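Local structure of leukotriene A-4 hydrolase (Saccharomyces cerevisiae, 2XQ0) at residues Q236-N241 / T287-D292; G220-V225 / D242-I247; F398-I403 / V449-W454; I350-L355 / G459-P464. The protein cleaves amino-terminal residues from peptides, preferring di- and tripeptides, as a zinc aminopeptidase of the M1 family, and has a low epoxide hydrolase activity. One frame throughout, in Å; residues are numbered along the deposited sequence.

Overall arrangement
The four contacts form two pairs. Contacts 1 and 2 have centres about 12 Å apart and touch through Phe-239, Gln-236 and Val-225; strand 223-227, helix 229-239 and helix 243-253 follow one another there, and the two contacts cross along the chain. Both close before contacts 3 and 4 open. These, centres about 14 Å apart, meet where Trp-454 packs on Pro-461 and Pro-462; helix 388-403 supplies one side of contact 3 and packs on contact 4, which closes the loop enclosing contact 3. The pairs, 30 to 37 Å apart between centres, join different parts of the fold; the side chains of Leu-288 and Leu-355 lie about 8 and 12 Å from bound bestatin.

Contact 1 (Q236-N241 / T287-D292); sequences QWEFEN and TLLAHD. Unlike the reference sequence in segment 287-292: Leu-289 (reference Ile).
Glu-238 reaches from helix 229-239 into the loop 287-292, and its carboxylate is held there by backbone amides. Ala-290 N donates to Glu-238 OE2 at 3.1 Å in a fairly straight bond (161°), coming from well above the carboxylate plane. His-291 N binds Glu-238 OE1 at 2.9 Å on the syn side, more bent at 134°, with a weak second branch to OE2. The acid group is turned onto these amides by a bend at chi2 (90°), after CG has left anti to the backbone N. A water donates both to Glu-238 OE2, at 2.6 Å, and to Leu-288 O, while Arg-293 N, next in the chain after Asp-292, also donates to OE2. This buried carboxylate is thus well supplied with donors, which probably offsets the nearby acid of Asp-292, itself bonded to Ser-294. Beside it Phe-239 CZ meets Leu-289 CD1 at 4.3 Å, a single apolar contact at ordinary van der Waals range. The solvent side is formed by exposed Trp-237, whose CZ3 lies 3.2 Å from His-291 O, with Asp-292 N at the ring's edge; Arg-293 makes a cation-pi contact with the same indole. The carboxylate-to-amide bonds tie helix 229-239 to the connection between strand 282-284 and the zinc-binding HExxH helix 297-311 of the M1 peptidase fold.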
# COMPACT_ATOMS: atom_id res chain seq x y z
N GLN A 236 -3.85 12.24 -17.38
CA GLN A 236 -5.27 12.53 -17.59
C GLN A 236 -5.91 11.48 -18.49
O GLN A 236 -7.01 10.98 -18.21
CB GLN A 236 -5.46 13.94 -18.17
CG GLN A 236 -6.92 14.37 -18.26
CD GLN A 236 -7.09 15.71 -18.95
OE1 GLN A 236 -6.23 16.13 -19.72
NE2 GLN A 236 -8.19 16.38 -18.67
N TRP A 237 -5.21 11.12 -19.56
CA TRP A 237 -5.77 10.15 -20.49
C TRP A 237 -5.90 8.79 -19.80
O TRP A 237 -6.85 8.07 -20.02
CB TRP A 237 -4.90 10.02 -21.75
CG TRP A 237 -5.49 9.06 -22.75
CD1 TRP A 237 -6.37 9.36 -23.74
CD2 TRP A 237 -5.23 7.66 -22.84
NE1 TRP A 237 -6.69 8.22 -24.45
CE2 TRP A 237 -6.00 7.16 -23.92
CE3 TRP A 237 -4.43 6.77 -22.12
CZ2 TRP A 237 -5.99 5.82 -24.28
CZ3 TRP A 237 -4.42 5.43 -22.48
CH2 TRP A 237 -5.19 4.97 -23.56
N GLU A 238 -4.94 8.46 -18.95
CA GLU A 238 -4.91 7.12 -18.37
C GLU A 238 -6.08 6.90 -17.41
O GLU A 238 -6.57 5.78 -17.28
CB GLU A 238 -3.58 6.85 -17.66
CG GLU A 238 -3.25 5.36 -17.45
CD GLU A 238 -2.46 4.76 -18.63
OE1 GLU A 238 -2.00 5.52 -19.50
OE2 GLU A 238 -2.29 3.52 -18.68
N PHE A 239 -6.56 7.97 -16.78
CA PHE A 239 -7.53 7.85 -15.70
C PHE A 239 -8.92 8.33 -16.07
O PHE A 239 -9.91 7.96 -15.42
CB PHE A 239 -7.07 8.67 -14.48
CG PHE A 239 -5.81 8.17 -13.85
CD1 PHE A 239 -5.62 6.81 -13.63
CD2 PHE A 239 -4.83 9.05 -13.42
CE1 PHE A 239 -4.46 6.35 -13.04
CE2 PHE A 239 -3.68 8.59 -12.82
CZ PHE A 239 -3.49 7.24 -12.64
N GLU A 240 -9.01 9.19 -17.08
CA GLU A 240 -10.24 9.97 -17.30
C GLU A 240 -11.39 9.12 -17.82
O GLU A 240 -12.53 9.57 -17.81
CB GLU A 240 -10.02 11.12 -18.29
CG GLU A 240 -9.80 10.64 -19.71
CD GLU A 240 -9.40 11.76 -20.68
OE1 GLU A 240 -9.51 12.97 -20.35
OE2 GLU A 240 -8.97 11.42 -21.80
N ASN A 241 -11.08 7.93 -18.32
CA ASN A 241 -12.11 7.09 -18.92
C ASN A 241 -12.70 6.13 -17.91
O ASN A 241 -13.68 5.47 -18.19
CB ASN A 241 -11.55 6.28 -20.09
CG ASN A 241 -12.58 5.32 -20.70
OD1 ASN A 241 -13.53 5.75 -21.36
ND2 ASN A 241 -12.38 4.02 -20.48
N THR A 287 4.51 4.59 -12.55
CA THR A 287 4.57 3.34 -13.30
C THR A 287 3.17 2.81 -13.53
O THR A 287 2.99 1.78 -14.15
CB THR A 287 5.42 2.26 -12.61
OG1 THR A 287 4.84 1.91 -11.35
CG2 THR A 287 6.86 2.75 -12.40
N LEU A 288 2.16 3.52 -13.03
CA LEU A 288 0.79 3.14 -13.35
C LEU A 288 0.48 3.55 -14.78
O LEU A 288 -0.42 3.00 -15.40
CB LEU A 288 -0.23 3.80 -12.41
CG LEU A 288 -0.35 3.29 -10.97
CD1 LEU A 288 -1.70 3.68 -10.38
CD2 LEU A 288 -0.18 1.77 -10.95
N LEU A 289 1.22 4.52 -15.30
CA LEU A 289 0.98 4.99 -16.65
C LEU A 289 1.61 4.08 -17.68
O LEU A 289 2.84 4.02 -17.81
CB LEU A 289 1.49 6.42 -16.84
CG LEU A 289 0.43 7.47 -16.53
CD1 LEU A 289 0.07 7.43 -15.04
CD2 LEU A 289 0.92 8.83 -16.95
N ALA A 290 0.76 3.38 -18.43
CA ALA A 290 1.21 2.43 -19.43
C ALA A 290 0.78 2.85 -20.83
O ALA A 290 1.16 2.22 -21.82
CB ALA A 290 0.68 1.04 -19.09
N HIS A 291 -0.01 3.91 -20.91
CA HIS A 291 -0.48 4.45 -22.19
C HIS A 291 -1.58 3.62 -22.85
O HIS A 291 -2.02 3.94 -23.95
CB HIS A 291 0.68 4.69 -23.17
CG HIS A 291 1.69 5.68 -22.67
ND1 HIS A 291 2.84 5.30 -22.01
CD2 HIS A 291 1.71 7.03 -22.71
CE1 HIS A 291 3.53 6.37 -21.67
NE2 HIS A 291 2.87 7.44 -22.09
N ASP A 292 -2.04 2.58 -22.17
CA ASP A 292 -3.15 1.77 -22.69
C ASP A 292 -4.24 1.52 -21.64
O ASP A 292 -5.29 0.96 -21.96
CB ASP A 292 -2.62 0.43 -23.21
CG ASP A 292 -1.95 -0.39 -22.13
OD1 ASP A 292 -1.97 0.04 -20.96
OD2 ASP A 292 -1.39 -1.46 -22.46
O HOH W 1 -2.62 1.76 -16.84

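Contact 2 (G220-V225 / D242-I247); sequences GPRSTV and DVEKFI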
# COMPACT_ATOMS: atom_id res chain seq x y z
N GLY A 220 -12.64 13.44 -14.06
CA GLY A 220 -14.02 13.05 -13.86
C GLY A 220 -14.77 14.17 -13.17
O GLY A 220 -14.16 15.17 -12.80
N PRO A 221 -16.09 14.01 -12.99
CA PRO A 221 -16.95 15.04 -12.38
C PRO A 221 -16.58 15.37 -10.94
O PRO A 221 -16.88 16.45 -10.44
CB PRO A 221 -18.36 14.42 -12.44
CG PRO A 221 -18.12 12.96 -12.56
CD PRO A 221 -16.85 12.81 -13.36
N ARG A 222 -15.90 14.46 -10.25
CA ARG A 222 -15.46 14.79 -8.91
C ARG A 222 -14.01 14.37 -8.69
O ARG A 222 -13.61 14.09 -7.57
CB ARG A 222 -16.38 14.18 -7.84
CG ARG A 222 -16.55 12.69 -8.01
CD ARG A 222 -17.57 12.11 -7.03
NE ARG A 222 -18.18 10.90 -7.60
CZ ARG A 222 -19.00 10.10 -6.94
NH1 ARG A 222 -19.31 10.35 -5.67
NH2 ARG A 222 -19.51 9.04 -7.54
N SER A 223 -13.23 14.36 -9.77
CA SER A 223 -11.87 13.86 -9.71
C SER A 223 -10.88 14.69 -10.52
O SER A 223 -11.13 15.06 -11.64
CB SER A 223 -11.82 12.41 -10.20
OG SER A 223 -12.57 11.57 -9.34
N THR A 224 -9.73 14.95 -9.92
CA THR A 224 -8.70 15.71 -10.60
C THR A 224 -7.40 14.95 -10.44
O THR A 224 -7.16 14.36 -9.40
CB THR A 224 -8.55 17.07 -9.94
OG1 THR A 224 -9.83 17.73 -9.92
CG2 THR A 224 -7.52 17.92 -10.66
N VAL A 225 -6.56 14.96 -11.46
CA VAL A 225 -5.22 14.40 -11.27
C VAL A 225 -4.17 15.51 -11.14
O VAL A 225 -4.26 16.54 -11.81
CB VAL A 225 -4.85 13.41 -12.40
CG1 VAL A 225 -4.82 14.11 -13.77
CG2 VAL A 225 -3.49 12.75 -12.11
N ASP A 242 -12.12 6.07 -16.71
CA ASP A 242 -12.41 4.95 -15.83
C ASP A 242 -12.65 5.30 -14.37
O ASP A 242 -13.29 4.53 -13.67
CB ASP A 242 -11.30 3.90 -15.93
CG ASP A 242 -11.39 3.07 -17.20
OD1 ASP A 242 -12.14 2.07 -17.19
OD2 ASP A 242 -10.72 3.42 -18.21
N VAL A 243 -12.11 6.42 -13.89
CA VAL A 243 -12.18 6.71 -12.45
C VAL A 243 -13.63 6.89 -11.99
O VAL A 243 -14.01 6.36 -10.96
CB VAL A 243 -11.24 7.88 -11.97
CG1 VAL A 243 -11.51 9.16 -12.71
CG2 VAL A 243 -11.38 8.11 -10.45
N GLU A 244 -14.46 7.61 -12.74
CA GLU A 244 -15.81 7.80 -12.23
C GLU A 244 -16.58 6.48 -12.23
O GLU A 244 -17.36 6.22 -11.33
CB GLU A 244 -16.57 8.90 -12.97
CG GLU A 244 -18.00 9.07 -12.49
CD GLU A 244 -18.12 9.68 -11.10
OE1 GLU A 244 -17.10 10.14 -10.54
OE2 GLU A 244 -19.25 9.72 -10.58
N LYS A 245 -16.33 5.65 -13.23
CA LYS A 245 -16.92 4.32 -13.28
C LYS A 245 -16.55 3.48 -12.05
O LYS A 245 -17.40 2.82 -11.47
CB LYS A 245 -16.52 3.62 -14.58
CG LYS A 245 -16.96 2.17 -14.70
CD LYS A 245 -16.71 1.66 -16.11
CE LYS A 245 -15.26 1.87 -16.53
NZ LYS A 245 -15.10 1.91 -18.03
N PHE A 246 -15.28 3.52 -11.64
CA PHE A 246 -14.86 2.84 -10.42
C PHE A 246 -15.61 3.38 -9.21
O PHE A 246 -16.09 2.62 -8.35
CB PHE A 246 -13.37 3.02 -10.17
CG PHE A 246 -12.50 2.15 -11.03
CD1 PHE A 246 -13.03 1.10 -11.75
CD2 PHE A 246 -11.13 2.39 -11.12
CE1 PHE A 246 -12.21 0.31 -12.55
CE2 PHE A 246 -10.31 1.60 -11.91
CZ PHE A 246 -10.86 0.56 -12.63
N ILE A 247 -15.70 4.70 -9.10
CA ILE A 247 -16.35 5.25 -7.92
C ILE A 247 -17.78 4.76 -7.84
O ILE A 247 -18.21 4.25 -6.81
CB ILE A 247 -16.29 6.78 -7.82
CG1 ILE A 247 -14.85 7.26 -7.83
CG2 ILE A 247 -16.94 7.23 -6.49
CD1 ILE A 247 -14.72 8.77 -7.80
O HOH W 2 -15.04 11.71 -10.78
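Arg-222 and Glu-244 cross at about a right angle, and the guanidinium grips the carboxylate side-on, one nitrogen to each oxygen. Arg-222 NE donates to Glu-244 OE1 at 3.2 Å in a nearly straight bond (169°); the oxygen accepts with its syn lone pair and lies in the guanidinium plane. Arg-222 NH2 takes Glu-244 OE2 at 3.1 Å from above the carboxylate plane, the two planes being 42° apart. Glu-244 is folded for this by its bend at chi2 (71°), which brings the carboxylate beside the Pro-221 ring, where CG of the proline lies 3.6 Å from Glu-244 CD. Ile-247 comes over one face of the guanidinium, its CG2 3.3 Å from Arg-222 NH2 and offset toward the rim. Deeper in, Ser-223 OG sits 3.8 Å from Val-243 CG2 and bonds to Tyr-262 O. A water accepts from Arg-222 N and donates to Ser-223 OG and, at 2.6 Å, to Glu-244 OE1. An alanine in place of Arg-222 would probably leave the Glu-244 and Glu-251 carboxylates without their shared cation and Ile-247 CG2 without its cover. With Glu-251 as its second acid and Gln-248 donating to Glu-244 OE2, the ion pair belongs to a small polar network, consistent with an electrostatic tie between the turn leading into strand 223-227 and the first turns of helix 243-253.

Contact 3 (F398-I403 / V449-W454); sequences FHLETI and VDWETW
Val-449 and Ile-403 make the shortest approach, Ile-403 CD1 standing 3.4 Å from Val-449 CG2, tighter than usual for two carbons. The same valine methyl is met by Leu-400 CD2 at 4.0 Å, the leucine crossing it at about a right angle. Leu-400 also spreads both methyls on Trp-451, CD2 being 3.9 Å from the indole atom CH2. Farther along, His-399 and Trp-454 lie with planes 24° apart but slid past one another, centroids 5.4 Å apart, so the rings barely overlap; the nearest atoms are His-399 CD2 and Trp-454 NE1. His-399 is swung out to this ring with CG anti to the backbone N (chi1 -180°).

One step out, neighbours flank these groups. Val-449 CG1 sits 3.4 Å above the Trp-451 ring, over its centre, and Ile-403 CG2 covers part of one His-399 face. Trp-451 NE1 donates to Leu-446 O, which would limit rotation of the indole. Asp-450 N-caps helix 451-456 through a weak bond to Thr-453 N. The contact packs the end of helix 388-403 against the start of helix 451-456, with Leu-432 and Leu-435 of helix 428-438 on Trp-451 and with Asn-395 and Leu-396 of helix 388-403 on Trp-454.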
# COMPACT_ATOMS: atom_id res chain seq x y z
N PHE A 398 -13.75 -14.00 1.27
CA PHE A 398 -14.29 -14.73 0.14
C PHE A 398 -14.96 -16.05 0.59
O PHE A 398 -15.99 -16.46 0.04
CB PHE A 398 -13.17 -15.01 -0.89
CG PHE A 398 -13.67 -15.65 -2.16
CD1 PHE A 398 -14.43 -14.93 -3.06
CD2 PHE A 398 -13.40 -16.98 -2.44
CE1 PHE A 398 -14.92 -15.52 -4.24
CE2 PHE A 398 -13.88 -17.58 -3.61
CZ PHE A 398 -14.64 -16.84 -4.51
N HIS A 399 -14.37 -16.69 1.60
CA HIS A 399 -14.94 -17.90 2.19
C HIS A 399 -16.29 -17.60 2.84
O HIS A 399 -17.27 -18.32 2.64
CB HIS A 399 -13.97 -18.47 3.23
CG HIS A 399 -14.46 -19.72 3.90
ND1 HIS A 399 -14.74 -20.87 3.20
CD2 HIS A 399 -14.72 -19.99 5.20
CE1 HIS A 399 -15.16 -21.80 4.04
NE2 HIS A 399 -15.15 -21.30 5.26
N LEU A 400 -16.33 -16.51 3.60
CA LEU A 400 -17.54 -16.06 4.27
C LEU A 400 -18.64 -15.71 3.26
O LEU A 400 -19.79 -16.09 3.43
CB LEU A 400 -17.23 -14.86 5.16
CG LEU A 400 -16.42 -15.20 6.42
CD1 LEU A 400 -16.13 -13.95 7.26
CD2 LEU A 400 -17.11 -16.27 7.26
N GLU A 401 -18.27 -14.95 2.23
CA GLU A 401 -19.18 -14.67 1.12
C GLU A 401 -19.82 -15.96 0.63
O GLU A 401 -21.03 -16.04 0.46
CB GLU A 401 -18.40 -14.01 -0.03
CG GLU A 401 -19.25 -13.71 -1.26
CD GLU A 401 -18.42 -13.31 -2.48
OE1 GLU A 401 -17.64 -12.33 -2.41
OE2 GLU A 401 -18.57 -13.99 -3.53
N THR A 402 -18.99 -16.96 0.38
CA THR A 402 -19.45 -18.23 -0.18
C THR A 402 -20.40 -18.99 0.74
O THR A 402 -21.54 -19.31 0.36
CB THR A 402 -18.25 -19.16 -0.47
OG1 THR A 402 -17.38 -18.52 -1.41
CG2 THR A 402 -18.73 -20.48 -1.04
N ILE A 403 -19.95 -19.28 1.96
CA ILE A 403 -20.72 -20.13 2.86
C ILE A 403 -22.00 -19.45 3.35
O ILE A 403 -22.93 -20.12 3.79
CB ILE A 403 -19.89 -20.58 4.07
CG1 ILE A 403 -19.71 -19.43 5.06
CG2 ILE A 403 -18.55 -21.13 3.61
CD1 ILE A 403 -18.78 -19.79 6.21
N VAL A 449 -17.19 -22.36 10.78
CA VAL A 449 -15.94 -21.74 10.35
C VAL A 449 -14.84 -22.04 11.37
O VAL A 449 -15.01 -21.77 12.56
CB VAL A 449 -16.08 -20.20 10.23
CG1 VAL A 449 -14.71 -19.55 9.98
CG2 VAL A 449 -17.05 -19.83 9.12
N ASP A 450 -13.73 -22.61 10.93
CA ASP A 450 -12.62 -22.86 11.84
C ASP A 450 -11.90 -21.54 12.15
O ASP A 450 -10.84 -21.25 11.59
CB ASP A 450 -11.65 -23.86 11.22
CG ASP A 450 -10.54 -24.30 12.16
OD1 ASP A 450 -10.52 -23.86 13.35
OD2 ASP A 450 -9.69 -25.09 11.71
N TRP A 451 -12.48 -20.75 13.05
CA TRP A 451 -11.96 -19.42 13.33
C TRP A 451 -10.52 -19.48 13.80
O TRP A 451 -9.73 -18.57 13.55
CB TRP A 451 -12.85 -18.69 14.34
CG TRP A 451 -14.20 -18.37 13.76
CD1 TRP A 451 -15.39 -18.95 14.08
CD2 TRP A 451 -14.49 -17.39 12.75
NE1 TRP A 451 -16.40 -18.40 13.34
CE2 TRP A 451 -15.88 -17.44 12.52
CE3 TRP A 451 -13.71 -16.49 12.02
CZ2 TRP A 451 -16.51 -16.61 11.59
CZ3 TRP A 451 -14.34 -15.67 11.11
CH2 TRP A 451 -15.72 -15.73 10.90
N GLU A 452 -10.19 -20.58 14.47
CA GLU A 452 -8.86 -20.75 15.05
C GLU A 452 -7.79 -20.87 13.98
O GLU A 452 -6.71 -20.30 14.11
CB GLU A 452 -8.83 -22.00 15.94
CG GLU A 452 -8.93 -21.71 17.42
CD GLU A 452 -7.64 -21.14 17.97
OE1 GLU A 452 -6.61 -21.25 17.28
OE2 GLU A 452 -7.65 -20.59 19.09
N THR A 453 -8.09 -21.61 12.92
CA THR A 453 -7.14 -21.80 11.84
C THR A 453 -7.00 -20.51 11.03
O THR A 453 -5.89 -20.06 10.75
CB THR A 453 -7.53 -22.97 10.94
OG1 THR A 453 -7.41 -24.19 11.68
CG2 THR A 453 -6.63 -23.05 9.72
N TRP A 454 -8.14 -19.92 10.67
CA TRP A 454 -8.13 -18.71 9.87
C TRP A 454 -7.43 -17.55 10.57
O TRP A 454 -6.57 -16.90 9.99
CB TRP A 454 -9.55 -18.30 9.49
CG TRP A 454 -10.12 -19.07 8.34
CD1 TRP A 454 -11.04 -20.08 8.40
CD2 TRP A 454 -9.80 -18.91 6.95
NE1 TRP A 454 -11.32 -20.55 7.13
CE2 TRP A 454 -10.58 -19.84 6.23
CE3 TRP A 454 -8.95 -18.05 6.24
CZ2 TRP A 454 -10.52 -19.94 4.84
CZ3 TRP A 454 -8.90 -18.15 4.87
CH2 TRP A 454 -9.67 -19.09 4.18

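Contact 4 (I350-L355 / G459-P464); sequences IGWSDL and GMPPRP
Trp-352 leaves helix 341-360 with CG anti to its backbone N (chi1 -177°) and reaches into the loop 459-464, where Met-460, bent at both chi2 (-69°) and chi3 (-72°), curls its methyl back onto the indole. Met-460 CE lies over one face, 3.5 Å from the centroid of the six-membered ring, in a CH-pi contact, with SD farther out above the same face as a Met-aromatic contact. Arg-463 CG takes the opposite face, 4.0 Å from that centroid, its chain crossing the tryptophan at about a right angle, so that the ring is sandwiched between aliphatic carbons. At the edge Pro-461 O lies in the ring plane, 3.3 Å from Trp-352 CH2. Pro-464 CD comes in obliquely, 3.8 Å from Trp-352 CZ3. Behind Met-460, Leu-355 meets the sulfur tip to tip, its CG 3.8 Å from SD, and its CD2 rests 3.9 Å from Pro-461 CD. Replacing Trp-352 by alanine would probably open a gap between Met-460 and Arg-463 and leave the methionine methyl and the arginine's aliphatic chain without the ring they pack on. Leu-355 also packs on Val-388 and Glu-391 of helix 388-403, close to the catalytic Tyr-390. No hydrogen bond joins the two segments, so dispersion and CH-pi contact hold this proline-rich loop to the helix, and the electron-rich indole faces are matched by carbons rather than by polar partners.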
# COMPACT_ATOMS: atom_id res chain seq x y z
N ILE A 350 -3.77 -14.85 -8.99
CA ILE A 350 -2.45 -14.23 -8.92
C ILE A 350 -2.12 -13.95 -7.45
O ILE A 350 -1.01 -14.19 -7.01
CB ILE A 350 -2.35 -12.92 -9.72
CG1 ILE A 350 -2.77 -13.12 -11.19
CG2 ILE A 350 -0.94 -12.34 -9.62
CD1 ILE A 350 -2.11 -14.27 -11.87
N GLY A 351 -3.10 -13.44 -6.70
CA GLY A 351 -2.94 -13.18 -5.27
C GLY A 351 -2.58 -14.42 -4.47
O GLY A 351 -1.79 -14.37 -3.52
N TRP A 352 -3.16 -15.56 -4.85
CA TRP A 352 -2.84 -16.82 -4.21
C TRP A 352 -1.36 -17.16 -4.36
O TRP A 352 -0.71 -17.56 -3.39
CB TRP A 352 -3.71 -17.97 -4.75
CG TRP A 352 -3.45 -19.28 -4.06
CD1 TRP A 352 -2.64 -20.30 -4.48
CD2 TRP A 352 -4.01 -19.70 -2.80
NE1 TRP A 352 -2.68 -21.34 -3.58
CE2 TRP A 352 -3.50 -20.99 -2.53
CE3 TRP A 352 -4.89 -19.12 -1.89
CZ2 TRP A 352 -3.84 -21.70 -1.38
CZ3 TRP A 352 -5.21 -19.82 -0.74
CH2 TRP A 352 -4.69 -21.10 -0.51
N SER A 353 -0.82 -17.00 -5.56
CA SER A 353 0.59 -17.27 -5.77
C SER A 353 1.49 -16.24 -5.09
O SER A 353 2.56 -16.59 -4.63
CB SER A 353 0.94 -17.38 -7.26
OG SER A 353 1.13 -16.11 -7.83
N ASP A 354 1.06 -14.97 -5.03
CA ASP A 354 1.74 -13.96 -4.21
C ASP A 354 1.78 -14.36 -2.71
O ASP A 354 2.81 -14.21 -2.04
CB ASP A 354 1.06 -12.60 -4.35
CG ASP A 354 1.32 -11.94 -5.70
OD1 ASP A 354 2.24 -12.37 -6.43
OD2 ASP A 354 0.61 -10.96 -6.04
N LEU A 355 0.67 -14.85 -2.19
CA LEU A 355 0.62 -15.32 -0.80
C LEU A 355 1.63 -16.45 -0.58
O LEU A 355 2.40 -16.45 0.39
CB LEU A 355 -0.79 -15.81 -0.44
CG LEU A 355 -1.04 -16.21 1.02
CD1 LEU A 355 -0.64 -15.07 1.97
CD2 LEU A 355 -2.48 -16.62 1.27
N GLY A 459 0.70 -20.33 7.94
CA GLY A 459 0.67 -21.06 6.68
C GLY A 459 -0.47 -20.68 5.74
O GLY A 459 -1.22 -19.75 6.03
N MET A 460 -0.57 -21.39 4.61
CA MET A 460 -1.63 -21.14 3.63
C MET A 460 -2.97 -21.59 4.18
O MET A 460 -3.07 -22.64 4.79
CB MET A 460 -1.37 -21.89 2.33
CG MET A 460 -0.05 -21.55 1.69
SD MET A 460 -0.08 -19.87 1.06
CE MET A 460 -1.17 -20.03 -0.35
N PRO A 461 -4.02 -20.79 3.96
CA PRO A 461 -5.32 -21.32 4.37
C PRO A 461 -5.80 -22.37 3.38
O PRO A 461 -5.12 -22.63 2.39
CB PRO A 461 -6.20 -20.08 4.30
CG PRO A 461 -5.61 -19.26 3.21
CD PRO A 461 -4.15 -19.56 3.17
N PRO A 462 -6.97 -22.97 3.62
CA PRO A 462 -7.48 -23.92 2.64
C PRO A 462 -7.69 -23.24 1.28
O PRO A 462 -8.14 -22.09 1.25
CB PRO A 462 -8.84 -24.33 3.23
CG PRO A 462 -8.68 -24.15 4.68
CD PRO A 462 -7.81 -22.91 4.82
N ARG A 463 -7.41 -23.95 0.19
CA ARG A 463 -7.43 -23.33 -1.14
C ARG A 463 -8.82 -23.33 -1.77
O ARG A 463 -9.46 -24.37 -1.92
CB ARG A 463 -6.45 -24.03 -2.08
CG ARG A 463 -6.37 -23.35 -3.45
CD ARG A 463 -5.27 -23.99 -4.28
NE ARG A 463 -5.64 -25.35 -4.66
CZ ARG A 463 -4.79 -26.24 -5.16
NH1 ARG A 463 -3.51 -25.92 -5.31
NH2 ARG A 463 -5.22 -27.45 -5.50
N PRO A 464 -9.29 -22.15 -2.17
CA PRO A 464 -10.61 -22.12 -2.79
C PRO A 464 -10.58 -22.62 -4.23
O PRO A 464 -9.51 -22.83 -4.79
CB PRO A 464 -10.98 -20.64 -2.75
CG PRO A 464 -9.66 -19.92 -2.74
CD PRO A 464 -8.66 -20.81 -2.06